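Local coordinates for putative hemin ABC transport system, membrane protein (Burkholderia cenocepacia J2315, PDB 5B57) that probably carries heme across the inner membrane as the membrane-spanning subunit of an ABC importer of the FecCD family, at residues F219-D222 and D223-R227; L229-S233 and L234-G238; G272-E275 and A276-G280; P325-R328 and I329-G333. All blocks are in the same frame, centred on the assembly; numbering follows the deposited sequence. Where two conformers were deposited one is given.

Contact 1: residues F219-D222 and D223-R227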
ATOM      1  N   PHE A 219      27.560   8.969  19.819  1.00 37.02           N
ATOM      2  CA  PHE A 219      27.794  10.215  20.545  1.00 38.16           C
ATOM      3  C   PHE A 219      28.942  10.091  21.533  1.00 39.69           C
ATOM      4  O   PHE A 219      29.796  10.983  21.628  1.00 42.25           O
ATOM      5  CB  PHE A 219      26.503  10.614  21.265  1.00 36.59           C
ATOM      6  CG  PHE A 219      26.656  11.720  22.277  1.00 34.32           C
ATOM      7  CD1 PHE A 219      27.019  13.006  21.884  1.00 33.83           C
ATOM      8  CD2 PHE A 219      26.380  11.483  23.616  1.00 33.07           C
ATOM      9  CE1 PHE A 219      27.135  14.028  22.808  1.00 33.47           C
ATOM     10  CE2 PHE A 219      26.496  12.496  24.553  1.00 34.25           C
ATOM     11  CZ  PHE A 219      26.875  13.772  24.152  1.00 34.20           C
ATOM     12  N   VAL A 220      28.996   8.976  22.262  1.00 37.80           N
ATOM     13  CA  VAL A 220      30.025   8.819  23.272  1.00 37.99           C
ATOM     14  C   VAL A 220      31.314   8.208  22.721  1.00 39.24           C
ATOM     15  O   VAL A 220      32.293   8.086  23.472  1.00 39.15           O
ATOM     16  CB  VAL A 220      29.455   8.000  24.444  1.00 37.11           C
ATOM     17  CG1 VAL A 220      29.433   6.501  24.100  1.00 36.77           C
ATOM     18  CG2 VAL A 220      30.226   8.304  25.725  1.00 38.00           C
ATOM     19  N   ALA A 221      31.363   7.859  21.429  1.00 40.12           N
ATOM     20  CA  ALA A 221      32.510   7.138  20.872  1.00 40.94           C
ATOM     21  C   ALA A 221      33.691   8.060  20.612  1.00 42.74           C
ATOM     22  O   ALA A 221      33.527   9.198  20.165  1.00 41.64           O
ATOM     23  CB  ALA A 221      32.132   6.435  19.569  1.00 40.48           C
ATOM     24  N   ASP A 222      34.891   7.557  20.888  1.00 46.86           N
ATOM     25  CA  ASP A 222      36.107   8.316  20.622  1.00 49.95           C
ATOM     26  C   ASP A 222      36.418   8.204  19.140  1.00 49.32           C
ATOM     27  O   ASP A 222      35.627   7.663  18.367  1.00 49.38           O
ATOM     28  CB  ASP A 222      37.261   7.846  21.510  1.00 54.17           C
ATOM     29  CG  ASP A 222      37.679   6.390  21.261  1.00 58.19           C
ATOM     30  OD1 ASP A 222      37.625   5.921  20.108  1.00 61.54           O
ATOM     31  OD2 ASP A 222      38.091   5.706  22.235  1.00 59.68           O
ATOM     32  N   ASP A 223      37.599   8.672  18.729  1.00 50.58           N
ATOM     33  CA  ASP A 223      37.892   8.772  17.299  1.00 50.77           C
ATOM     34  C   ASP A 223      38.060   7.402  16.656  1.00 45.96           C
ATOM     35  O   ASP A 223      37.553   7.174  15.552  1.00 43.67           O
ATOM     36  CB  ASP A 223      39.137   9.624  17.061  1.00 57.67           C
ATOM     37  CG  ASP A 223      38.859  11.115  17.177  1.00 66.67           C
ATOM     38  OD1 ASP A 223      38.014  11.643  16.415  1.00 68.51           O
ATOM     39  OD2 ASP A 223      39.491  11.758  18.043  1.00 73.75           O
ATOM     40  N   ALA A 224      38.761   6.478  17.327  1.00 44.79           N
ATOM     41  CA  ALA A 224      38.986   5.154  16.754  1.00 42.34           C
ATOM     42  C   ALA A 224      37.690   4.387  16.621  1.00 38.77           C
ATOM     43  O   ALA A 224      37.457   3.708  15.613  1.00 39.96           O
ATOM     44  CB  ALA A 224      39.953   4.347  17.608  1.00 29.52           C
ATOM     45  N   GLN A 225      36.848   4.456  17.649  1.00 35.33           N
ATOM     46  CA  GLN A 225      35.562   3.776  17.581  1.00 27.09           C
ATOM     47  C   GLN A 225      34.705   4.366  16.465  1.00 31.17           C
ATOM     48  O   GLN A 225      34.167   3.637  15.621  1.00 25.85           O
ATOM     49  CB  GLN A 225      34.880   3.857  18.943  1.00 31.13           C
ATOM     50  CG  GLN A 225      35.816   3.359  20.048  1.00 28.05           C
ATOM     51  CD  GLN A 225      35.388   3.757  21.446  1.00 30.20           C
ATOM     52  OE1 GLN A 225      34.992   4.903  21.692  1.00 29.93           O
ATOM     53  NE2 GLN A 225      35.461   2.806  22.377  1.00 31.42           N
ATOM     54  N   LEU A 226      34.630   5.690  16.399  1.00 31.66           N
ATOM     55  CA  LEU A 226      33.872   6.293  15.316  1.00 31.69           C
ATOM     56  C   LEU A 226      34.364   5.796  13.958  1.00 31.68           C
ATOM     57  O   LEU A 226      33.552   5.523  13.067  1.00 32.95           O
ATOM     58  CB  LEU A 226      33.932   7.815  15.418  1.00 25.87           C
ATOM     59  CG  LEU A 226      32.893   8.517  14.566  1.00 25.18           C
ATOM     60  CD1 LEU A 226      31.513   8.144  15.042  1.00 24.67           C
ATOM     61  CD2 LEU A 226      33.085   9.995  14.600  1.00 25.35           C
ATOM     62  N   ARG A 227      35.676   5.578  13.802  1.00 32.27           N
ATOM     63  CA  ARG A 227      36.187   5.202  12.484  1.00 33.47           C
ATOM     64  C   ARG A 227      35.782   3.776  12.102  1.00 32.93           C
ATOM     65  O   ARG A 227      35.497   3.493  10.922  1.00 33.42           O
ATOM     66  CB  ARG A 227      37.705   5.375  12.417  1.00 36.37           C
ATOM     67  CG  ARG A 227      38.280   5.033  11.058  1.00 38.86           C
ATOM     68  CD  ARG A 227      39.514   5.828  10.727  1.00 41.83           C
ATOM     69  NE  ARG A 227      39.188   7.174  10.264  1.00 43.81           N
ATOM     70  CZ  ARG A 227      38.962   7.492   8.991  1.00 45.90           C
ATOM     71  NH1 ARG A 227      39.017   6.563   8.039  1.00 45.17           N
ATOM     72  NH2 ARG A 227      38.679   8.747   8.669  1.00 46.84           N
TER
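D222 and Q225 form a capping box at the start of helix 223-234. D222 is the N-cap. Its OD1 accepts from Q225 N at 3.0 Å, and the bond is almost straight. The return bond runs from D222 N to Q225 OE1 at 2.8 Å, with an N-H...O angle of 169°. This donor lies in the plane of the amide carbonyl. Each residue thus gives its backbone N-H to the side chain of the other.

The carboxylate of D222 and the amide of Q225 lie stacked, their planes 22° apart, while the two side chains cross at about a right angle. D222 CG sits between the backbone N and the carbonyl carbon (chi1 63°), which brings OD1 to Q225 N. Q225 CG lies beside its own backbone N, and the chain runs on extended to bring OE1 to D222 N. The usual helix bonding begins here too, as L226 N donates to D222 O at 3.0 Å. Just before the cap, A221 CB rests 3.8 Å from Q225 CB.

Further out, Q225 NE2 makes a weak hydrogen bond to I153 O. That bond is consistent with the amide being turned so that OE1 faces D222 N.

The second subunit, another copy of this protein, lies close. R227 NE pairs with D223 OD1 of the second subunit in an intersubunit salt bridge, and R227 NH2 hydrogen-bonds to A221 O of that subunit. The box starts helix 223-234 directly after the short link from helix 196-220, and V220 and A221 pack on V154 of helix 141-154.

Contact 2: residues L229-S233 and L234-G238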
ATOM      1  N   LEU A 229      32.835   2.121  13.311  1.00 29.36           N
ATOM      2  CA  LEU A 229      31.426   2.319  13.019  1.00 27.16           C
ATOM      3  C   LEU A 229      31.165   2.801  11.603  1.00 27.50           C
ATOM      4  O   LEU A 229      30.400   2.173  10.854  1.00 25.81           O
ATOM      5  CB  LEU A 229      30.859   3.330  14.006  1.00 27.32           C
ATOM      6  CG  LEU A 229      30.905   2.808  15.418  1.00 26.92           C
ATOM      7  CD1 LEU A 229      30.243   3.859  16.278  1.00 26.36           C
ATOM      8  CD2 LEU A 229      30.210   1.432  15.458  1.00 25.21           C
ATOM      9  N   THR A 230      31.762   3.930  11.204  1.00 28.31           N
ATOM     10  CA  THR A 230      31.437   4.409   9.864  1.00 28.50           C
ATOM     11  C   THR A 230      31.982   3.464   8.801  1.00 28.74           C
ATOM     12  O   THR A 230      31.318   3.239   7.786  1.00 31.99           O
ATOM     13  CB  THR A 230      31.932   5.838   9.625  1.00 27.86           C
ATOM     14  OG1 THR A 230      33.304   5.803   9.254  1.00 29.63           O
ATOM     15  CG2 THR A 230      31.784   6.686  10.851  1.00 26.43           C
ATOM     16  N   PHE A 231      33.170   2.888   9.004  1.00 28.55           N
ATOM     17  CA  PHE A 231      33.676   1.944   8.004  1.00 28.46           C
ATOM     18  C   PHE A 231      32.763   0.729   7.890  1.00 28.43           C
ATOM     19  O   PHE A 231      32.357   0.339   6.785  1.00 28.70           O
ATOM     20  CB  PHE A 231      35.104   1.511   8.337  1.00 31.17           C
ATOM     21  CG  PHE A 231      35.443   0.141   7.816  1.00 33.10           C
ATOM     22  CD1 PHE A 231      35.869  -0.021   6.491  1.00 33.93           C
ATOM     23  CD2 PHE A 231      35.305  -0.993   8.639  1.00 32.50           C
ATOM     24  CE1 PHE A 231      36.168  -1.273   6.000  1.00 33.83           C
ATOM     25  CE2 PHE A 231      35.584  -2.258   8.149  1.00 33.95           C
ATOM     26  CZ  PHE A 231      36.027  -2.403   6.817  1.00 34.50           C
ATOM     27  N   TRP A 232      32.448   0.104   9.031  1.00 29.80           N
ATOM     28  CA  TRP A 232      31.529  -1.032   9.047  0.64 27.39           C
ATOM     29  C   TRP A 232      30.175  -0.650   8.464  1.00 29.42           C
ATOM     30  O   TRP A 232      29.533  -1.464   7.801  1.00 29.12           O
ATOM     31  CB  TRP A 232      31.395  -1.541  10.483  0.64 30.27           C
ATOM     32  CG  TRP A 232      30.548  -2.759  10.683  0.64 28.44           C
ATOM     33  CD1 TRP A 232      30.970  -4.062  10.712  0.64 29.94           C
ATOM     34  CD2 TRP A 232      29.132  -2.799  10.937  0.64 27.67           C
ATOM     35  NE1 TRP A 232      29.898  -4.913  10.952  0.64 27.22           N
ATOM     36  CE2 TRP A 232      28.767  -4.156  11.091  0.64 25.93           C
ATOM     37  CE3 TRP A 232      28.143  -1.820  11.042  0.64 25.77           C
ATOM     38  CZ2 TRP A 232      27.486  -4.541  11.336  0.64 22.64           C
ATOM     39  CZ3 TRP A 232      26.886  -2.213  11.284  0.64 22.37           C
ATOM     40  CH2 TRP A 232      26.557  -3.561  11.421  0.64 22.38           C
ATOM     41  N   SER A 233      29.740   0.593   8.677  1.00 28.89           N
ATOM     42  CA  SER A 233      28.435   1.051   8.211  1.00 30.28           C
ATOM     43  C   SER A 233      28.423   1.449   6.741  1.00 30.50           C
ATOM     44  O   SER A 233      27.339   1.646   6.175  1.00 32.94           O
ATOM     45  CB  SER A 233      27.944   2.238   9.050  1.00 32.60           C
ATOM     46  OG  SER A 233      28.432   3.484   8.559  1.00 31.28           O
ATOM     47  N   LEU A 234      29.574   1.585   6.108  1.00 28.51           N
ATOM     48  CA  LEU A 234      29.583   1.772   4.674  1.00 29.62           C
ATOM     49  C   LEU A 234      29.658   0.435   3.929  1.00 29.75           C
ATOM     50  O   LEU A 234      29.514   0.409   2.697  1.00 29.96           O
ATOM     51  CB  LEU A 234      30.737   2.700   4.283  1.00 30.41           C
ATOM     52  CG  LEU A 234      30.743   4.120   4.865  1.00 22.83           C
ATOM     53  CD1 LEU A 234      32.002   4.916   4.499  1.00 23.34           C
ATOM     54  CD2 LEU A 234      29.493   4.904   4.483  1.00 22.33           C
ATOM     55  N   GLY A 235      29.826  -0.686   4.647  1.00 27.68           N
ATOM     56  CA  GLY A 235      29.950  -1.979   3.985  1.00 26.12           C
ATOM     57  C   GLY A 235      31.296  -2.240   3.320  1.00 26.97           C
ATOM     58  O   GLY A 235      31.745  -1.468   2.465  1.00 27.51           O
ATOM     59  N   SER A 236      31.959  -3.326   3.683  1.00 27.99           N
ATOM     60  CA  SER A 236      33.259  -3.619   3.105  1.00 30.85           C
ATOM     61  C   SER A 236      33.449  -5.122   3.134  1.00 32.18           C
ATOM     62  O   SER A 236      33.034  -5.787   4.089  1.00 34.35           O
ATOM     63  CB  SER A 236      34.371  -2.904   3.880  1.00 33.04           C
ATOM     64  OG  SER A 236      35.686  -3.237   3.468  1.00 24.99           O
ATOM     65  N   LEU A 237      34.045  -5.665   2.081  1.00 32.56           N
ATOM     66  CA  LEU A 237      34.489  -7.051   2.153  1.00 34.10           C
ATOM     67  C   LEU A 237      35.931  -7.184   2.664  1.00 37.18           C
ATOM     68  O   LEU A 237      36.469  -8.300   2.668  1.00 38.93           O
ATOM     69  CB  LEU A 237      34.352  -7.731   0.785  1.00 32.24           C
ATOM     70  CG  LEU A 237      32.955  -7.623   0.212  1.00 31.18           C
ATOM     71  CD1 LEU A 237      32.925  -8.098  -1.217  1.00 31.15           C
ATOM     72  CD2 LEU A 237      32.009  -8.437   1.062  1.00 31.20           C
ATOM     73  N   GLY A 238      36.549  -6.083   3.111  1.00 37.52           N
ATOM     74  CA  GLY A 238      37.955  -6.065   3.464  1.00 39.87           C
ATOM     75  C   GLY A 238      38.297  -6.771   4.766  1.00 39.95           C
ATOM     76  O   GLY A 238      39.483  -6.919   5.064  1.00 41.31           O
TER
HETATM   77  O   HOH W   1      33.440   0.349   4.443  1.00 31.53           O
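S236 meets the ring of F231 just after the end of helix 223-234. S236 CB lies 3.2 Å from F231 CE1 and 3.4 Å from CZ, approaching the ring obliquely. One atom further, OG is also beside this part of the ring, 3.2 Å from CE1. OG stands anti to the S236 backbone N (chi1 174°), and from there it turns onward along the chain. It accepts from G238 N at 3.0 Å, which makes an ST turn. OG thus bonds onward, while CB touches the helix.

At the helix end the backbone bonds shift to partners three residues back. L234 N donates to F231 O at 3.1 Å and weakly to T230 O. G235 N donates to W232 O at 3.3 Å. G235 has positive phi and leaves the helical path. A water donates to F231 O at 2.6 Å and, weakly, to G235 O, bridging the last turn and the exit.

L234, G235 and S236 make backbone hydrogen bonds with G361, L360 and A305. L229 packs on helix 141-154, L237 packs on helix 94-128, and L234 touches G215 of the second subunit.

Contact 3: residues G272-E275 and A276-G280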
ATOM      1  N   GLY A 272      -2.549 -15.397  -3.088  1.00 32.92           N
ATOM      2  CA  GLY A 272      -3.373 -14.908  -2.003  1.00 33.59           C
ATOM      3  C   GLY A 272      -3.093 -15.720  -0.762  1.00 33.90           C
ATOM      4  O   GLY A 272      -2.934 -16.951  -0.845  1.00 34.37           O
ATOM      5  N   GLU A 273      -3.017 -15.074   0.394  1.00 35.33           N
ATOM      6  CA  GLU A 273      -2.820 -15.824   1.628  1.00 35.37           C
ATOM      7  C   GLU A 273      -3.984 -16.802   1.874  1.00 33.76           C
ATOM      8  O   GLU A 273      -3.764 -17.997   2.135  1.00 31.74           O
ATOM      9  CB  GLU A 273      -2.609 -14.874   2.800  1.00 38.59           C
ATOM     10  CG  GLU A 273      -2.682 -15.559   4.163  1.00 45.92           C
ATOM     11  CD  GLU A 273      -2.104 -14.720   5.288  1.00 52.34           C
ATOM     12  OE1 GLU A 273      -1.200 -13.885   5.019  1.00 55.39           O
ATOM     13  OE2 GLU A 273      -2.562 -14.912   6.440  1.00 52.60           O
ATOM     14  N   THR A 274      -5.237 -16.328   1.749  1.00 33.35           N
ATOM     15  CA  THR A 274      -6.373 -17.213   2.002  1.00 33.52           C
ATOM     16  C   THR A 274      -6.475 -18.280   0.921  1.00 33.46           C
ATOM     17  O   THR A 274      -6.787 -19.443   1.207  1.00 35.31           O
ATOM     18  CB  THR A 274      -7.686 -16.427   2.085  1.00 32.96           C
ATOM     19  OG1 THR A 274      -7.761 -15.729   3.333  1.00 34.45           O
ATOM     20  CG2 THR A 274      -8.837 -17.372   2.042  1.00 32.38           C
ATOM     21  N   GLU A 275      -6.220 -17.895  -0.326  1.00 32.05           N
ATOM     22  CA  GLU A 275      -6.150 -18.857  -1.416  1.00 32.41           C
ATOM     23  C   GLU A 275      -5.156 -19.970  -1.103  1.00 31.86           C
ATOM     24  O   GLU A 275      -5.459 -21.161  -1.282  1.00 35.21           O
ATOM     25  CB  GLU A 275      -5.767 -18.148  -2.718  1.00 32.83           C
ATOM     26  CG  GLU A 275      -6.929 -17.509  -3.445  1.00 34.73           C
ATOM     27  CD  GLU A 275      -7.141 -16.073  -3.037  1.00 35.47           C
ATOM     28  OE1 GLU A 275      -6.338 -15.564  -2.233  1.00 34.43           O
ATOM     29  OE2 GLU A 275      -8.104 -15.447  -3.522  1.00 38.84           O
ATOM     30  N   ALA A 276      -3.961 -19.605  -0.640  1.00 29.02           N
ATOM     31  CA  ALA A 276      -2.958 -20.622  -0.342  1.00 29.97           C
ATOM     32  C   ALA A 276      -3.388 -21.507   0.827  1.00 30.28           C
ATOM     33  O   ALA A 276      -3.176 -22.725   0.790  1.00 31.32           O
ATOM     34  CB  ALA A 276      -1.603 -19.973  -0.059  1.00 29.80           C
ATOM     35  N   LEU A 277      -3.982 -20.913   1.875  1.00 29.88           N
ATOM     36  CA  LEU A 277      -4.498 -21.689   3.006  1.00 31.01           C
ATOM     37  C   LEU A 277      -5.506 -22.738   2.545  1.00 31.24           C
ATOM     38  O   LEU A 277      -5.547 -23.860   3.078  1.00 31.75           O
ATOM     39  CB  LEU A 277      -5.134 -20.739   4.030  1.00 32.96           C
ATOM     40  CG  LEU A 277      -5.833 -21.215   5.312  1.00 37.55           C
ATOM     41  CD1 LEU A 277      -6.008 -20.020   6.216  1.00 40.64           C
ATOM     42  CD2 LEU A 277      -7.192 -21.833   5.086  1.00 39.21           C
ATOM     43  N   HIS A 278      -6.331 -22.382   1.552  1.00 30.39           N
ATOM     44  CA  HIS A 278      -7.299 -23.316   0.986  1.00 31.71           C
ATOM     45  C   HIS A 278      -6.624 -24.449   0.221  1.00 33.30           C
ATOM     46  O   HIS A 278      -7.194 -25.538   0.107  1.00 35.23           O
ATOM     47  CB  HIS A 278      -8.264 -22.565   0.081  1.00 31.52           C
ATOM     48  CG  HIS A 278      -9.274 -21.752   0.822  1.00 28.12           C
ATOM     49  ND1 HIS A 278      -9.882 -20.645   0.275  1.00 27.97           N
ATOM     50  CD2 HIS A 278      -9.786 -21.888   2.067  1.00 29.52           C
ATOM     51  CE1 HIS A 278     -10.722 -20.126   1.156  1.00 30.75           C
ATOM     52  NE2 HIS A 278     -10.682 -20.863   2.252  1.00 31.52           N
ATOM     53  N   LEU A 279      -5.431 -24.205  -0.331  1.00 33.80           N
ATOM     54  CA  LEU A 279      -4.610 -25.222  -0.981  1.00 35.16           C
ATOM     55  C   LEU A 279      -3.847 -26.104   0.008  1.00 37.50           C
ATOM     56  O   LEU A 279      -3.153 -27.034  -0.428  1.00 39.52           O
ATOM     57  CB  LEU A 279      -3.621 -24.554  -1.948  1.00 33.22           C
ATOM     58  CG  LEU A 279      -4.222 -24.048  -3.263  1.00 25.85           C
ATOM     59  CD1 LEU A 279      -3.265 -23.145  -4.038  1.00 24.40           C
ATOM     60  CD2 LEU A 279      -4.707 -25.211  -4.147  1.00 28.38           C
ATOM     61  N   GLY A 280      -3.950 -25.846   1.327  1.00 38.22           N
ATOM     62  CA  GLY A 280      -3.271 -26.635   2.346  1.00 41.69           C
ATOM     63  C   GLY A 280      -1.942 -26.081   2.865  1.00 41.13           C
ATOM     64  O   GLY A 280      -1.341 -26.696   3.764  1.00 40.76           O
TER
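A276, L277 and H278 hydrogen-bond back to G272, E273 and T274, closing the short helix 273-278. Backbone bonds come first. A276 N donates to G272 O at 2.9 Å, L277 N to E273 O at 2.9 Å, and H278 N to T274 O at 3.0 Å. The series ends with L279 N to E275 O at 3.2 Å, which is less straight (140°). Glycines mark both ends, and both have positive phi. G272 is the N-cap, and G280 closes the helix in a Schellman motif.

Van der Waals packing joins T274 to H278. The two side chains lie side by side and point the same way. T274 CG2, anti to its own backbone N, reaches H278 CE1 at 3.5 Å. T274 O lies 3.3 Å above one face of the imidazole, toward the rim.

The polar ends have partners outside the segments. H278 NE2 hydrogen-bonds to an acidic side chain of another protein's chain, which could favour a protonated imidazole. E273 OE1 forms a salt bridge with K287 NZ.

The segment has the character of the coupling helix by which permeases of this type dock onto their ATPase subunit, and the neighbouring protein is probably that subunit. That protein also packs on T274, E275, H278 and L279. Within the chain, E273 and L277 rest on V283 at the start of helix 283-305, while E273 also touches R130 in a loop.

Contact 4: residues P325-R328 and I329-G333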
ATOM      1  N   PRO A 325       7.611 -15.365 -11.898  1.00 28.27           N
ATOM      2  CA  PRO A 325       7.759 -15.412 -10.439  1.00 25.21           C
ATOM      3  C   PRO A 325       7.992 -16.794  -9.864  1.00 24.62           C
ATOM      4  O   PRO A 325       8.176 -16.887  -8.649  1.00 25.43           O
ATOM      5  CB  PRO A 325       6.422 -14.840  -9.936  1.00 24.41           C
ATOM      6  CG  PRO A 325       5.446 -15.123 -11.015  1.00 24.77           C
ATOM      7  CD  PRO A 325       6.223 -15.097 -12.313  1.00 26.64           C
ATOM      8  N   ASP A 326       7.972 -17.862 -10.664  1.00 26.33           N
ATOM      9  CA  ASP A 326       8.087 -19.218 -10.123  1.00 30.05           C
ATOM     10  C   ASP A 326       9.234 -19.324  -9.120  1.00 30.46           C
ATOM     11  O   ASP A 326      10.405 -19.192  -9.497  1.00 30.09           O
ATOM     12  CB  ASP A 326       8.285 -20.236 -11.255  1.00 33.91           C
ATOM     13  CG  ASP A 326       8.314 -21.705 -10.750  1.00 38.71           C
ATOM     14  OD1 ASP A 326       8.556 -21.967  -9.544  1.00 36.18           O
ATOM     15  OD2 ASP A 326       8.092 -22.620 -11.578  1.00 45.41           O
ATOM     16  N   GLN A 327       8.912 -19.574  -7.842  1.00 31.24           N
ATOM     17  CA  GLN A 327       9.946 -19.616  -6.811  1.00 31.33           C
ATOM     18  C   GLN A 327      11.039 -20.634  -7.135  1.00 32.55           C
ATOM     19  O   GLN A 327      12.188 -20.466  -6.727  1.00 30.75           O
ATOM     20  CB  GLN A 327       9.307 -19.928  -5.457  1.00 32.06           C
ATOM     21  CG  GLN A 327      10.169 -19.664  -4.219  1.00 33.17           C
ATOM     22  CD  GLN A 327      10.648 -18.204  -4.061  1.00 31.73           C
ATOM     23  OE1 GLN A 327      10.190 -17.290  -4.762  1.00 31.79           O
ATOM     24  NE2 GLN A 327      11.578 -17.992  -3.129  1.00 29.49           N
ATOM     25  N   ARG A 328      10.707 -21.685  -7.892  1.00 35.43           N
ATOM     26  CA  ARG A 328      11.677 -22.733  -8.194  0.57 36.87           C
ATOM     27  C   ARG A 328      12.796 -22.239  -9.102  1.00 34.29           C
ATOM     28  O   ARG A 328      13.913 -22.731  -9.043  1.00 36.34           O
ATOM     29  CB  ARG A 328      10.945 -23.942  -8.800  0.57 36.61           C
ATOM     30  CG  ARG A 328      10.708 -25.128  -7.841  0.57 38.05           C
ATOM     31  CD  ARG A 328       9.299 -25.763  -7.988  0.57 38.29           C
ATOM     32  NE  ARG A 328       9.040 -26.426  -9.278  0.57 40.24           N
ATOM     33  CZ  ARG A 328       8.078 -26.077 -10.139  0.57 41.40           C
ATOM     34  NH1 ARG A 328       7.258 -25.060  -9.870  0.57 40.64           N
ATOM     35  NH2 ARG A 328       7.931 -26.753 -11.273  0.57 42.75           N
ATOM     36  N   ILE A 329      12.500 -21.244  -9.962  1.00 35.38           N
ATOM     37  CA  ILE A 329      13.530 -20.581 -10.765  1.00 36.34           C
ATOM     38  C   ILE A 329      14.153 -19.401 -10.020  1.00 33.45           C
ATOM     39  O   ILE A 329      15.371 -19.208 -10.041  1.00 32.28           O
ATOM     40  CB  ILE A 329      12.935 -20.103 -12.104  1.00 40.18           C
ATOM     41  CG1 ILE A 329      12.441 -21.280 -12.913  1.00 46.61           C
ATOM     42  CG2 ILE A 329      13.952 -19.286 -12.892  1.00 39.20           C
ATOM     43  CD1 ILE A 329      11.345 -20.913 -13.930  1.00 52.09           C
ATOM     44  N   VAL A 330      13.329 -18.568  -9.382  1.00 31.36           N
ATOM     45  CA  VAL A 330      13.785 -17.240  -8.982  1.00 29.27           C
ATOM     46  C   VAL A 330      14.787 -17.327  -7.839  1.00 27.50           C
ATOM     47  O   VAL A 330      15.735 -16.538  -7.777  1.00 26.76           O
ATOM     48  CB  VAL A 330      12.592 -16.350  -8.607  1.00 28.63           C
ATOM     49  CG1 VAL A 330      13.081 -15.099  -7.839  1.00 19.14           C
ATOM     50  CG2 VAL A 330      11.798 -15.994  -9.837  1.00 20.66           C
ATOM     51  N   LEU A 331      14.601 -18.284  -6.912  1.00 26.57           N
ATOM     52  CA  LEU A 331      15.447 -18.291  -5.719  1.00 25.19           C
ATOM     53  C   LEU A 331      16.883 -18.686  -6.035  1.00 25.63           C
ATOM     54  O   LEU A 331      17.800 -17.971  -5.594  1.00 27.29           O
ATOM     55  CB  LEU A 331      14.823 -19.166  -4.632  1.00 27.42           C
ATOM     56  CG  LEU A 331      15.582 -19.032  -3.307  1.00 30.60           C
ATOM     57  CD1 LEU A 331      14.619 -18.794  -2.173  1.00 33.13           C
ATOM     58  CD2 LEU A 331      16.391 -20.277  -3.014  1.00 31.88           C
ATOM     59  N   PRO A 332      17.164 -19.762  -6.783  1.00 25.32           N
ATOM     60  CA  PRO A 332      18.535 -19.939  -7.293  1.00 25.60           C
ATOM     61  C   PRO A 332      18.926 -18.908  -8.341  1.00 25.53           C
ATOM     62  O   PRO A 332      20.109 -18.548  -8.427  1.00 21.87           O
ATOM     63  CB  PRO A 332      18.506 -21.352  -7.892  1.00 26.55           C
ATOM     64  CG  PRO A 332      17.116 -21.553  -8.269  1.00 26.63           C
ATOM     65  CD  PRO A 332      16.298 -20.879  -7.202  1.00 25.97           C
ATOM     66  N   GLY A 333      17.965 -18.449  -9.153  1.00 24.36           N
ATOM     67  CA  GLY A 333      18.261 -17.432 -10.147  1.00 23.76           C
ATOM     68  C   GLY A 333      18.738 -16.145  -9.518  1.00 24.14           C
ATOM     69  O   GLY A 333      19.746 -15.570  -9.934  1.00 24.06           O
TER
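I329 N and V330 N both donate to D326 O, each at 3.0 Å, with V330 in the plane of the carbonyl and I329 48° out of it. This is the first turn of helix 327-352, with D326 as N-cap. Its OD1 makes the capping bond, an Asx turn, accepting R328 N at 2.7 Å from above the carboxylate plane. D326 CG is anti to the backbone N (chi1 -176°), beside the carbonyl carbon, and from there the carboxylate reaches R328 N. N267 braces the cap from helix 263-269: its ND2 donates to D326 OD1, and its OD1 accepts Q327 N.

The Q327 chain bends at chi2, and its amide is carried along the helix toward L331. NE2 comes 3.3 Å from L331 CD1, and the two side chains cross obliquely. Q327 also touches A127 of helix 94-128, and L331 packs on A120 there and on L259 and V260 of helix 242-260. V330 CG2 lies against D326 O and P325 C. P325 and D326 also meet side chains of another protein's chain.

The helix kinks at P332, which has no N-H for the turn before. The carbonyl R328 O is met by carbon instead, with P332 CG and CD both 3.5 Å away.

All four contacts are local features of helix ends, but their settings differ. Contacts 1 and 2 share helix 223-234, one at its start and one at its end, and both touch the second subunit. Contacts 3 and 4 lie on the opposite side of the chain's centre, about 20 Å apart between centres, and both meet another protein. Contact 4 is the most buried, and much of its outside packing is apolar. The other three are only partly buried. Contacts 1 and 4 both start a helix with an aspartate cap, but contact 1 adds a reciprocal glutamine. Contact 3 has glycines at both ends. Contact 2 ends on a positive-phi glycine, with a water bridging two carbonyls, one weakly.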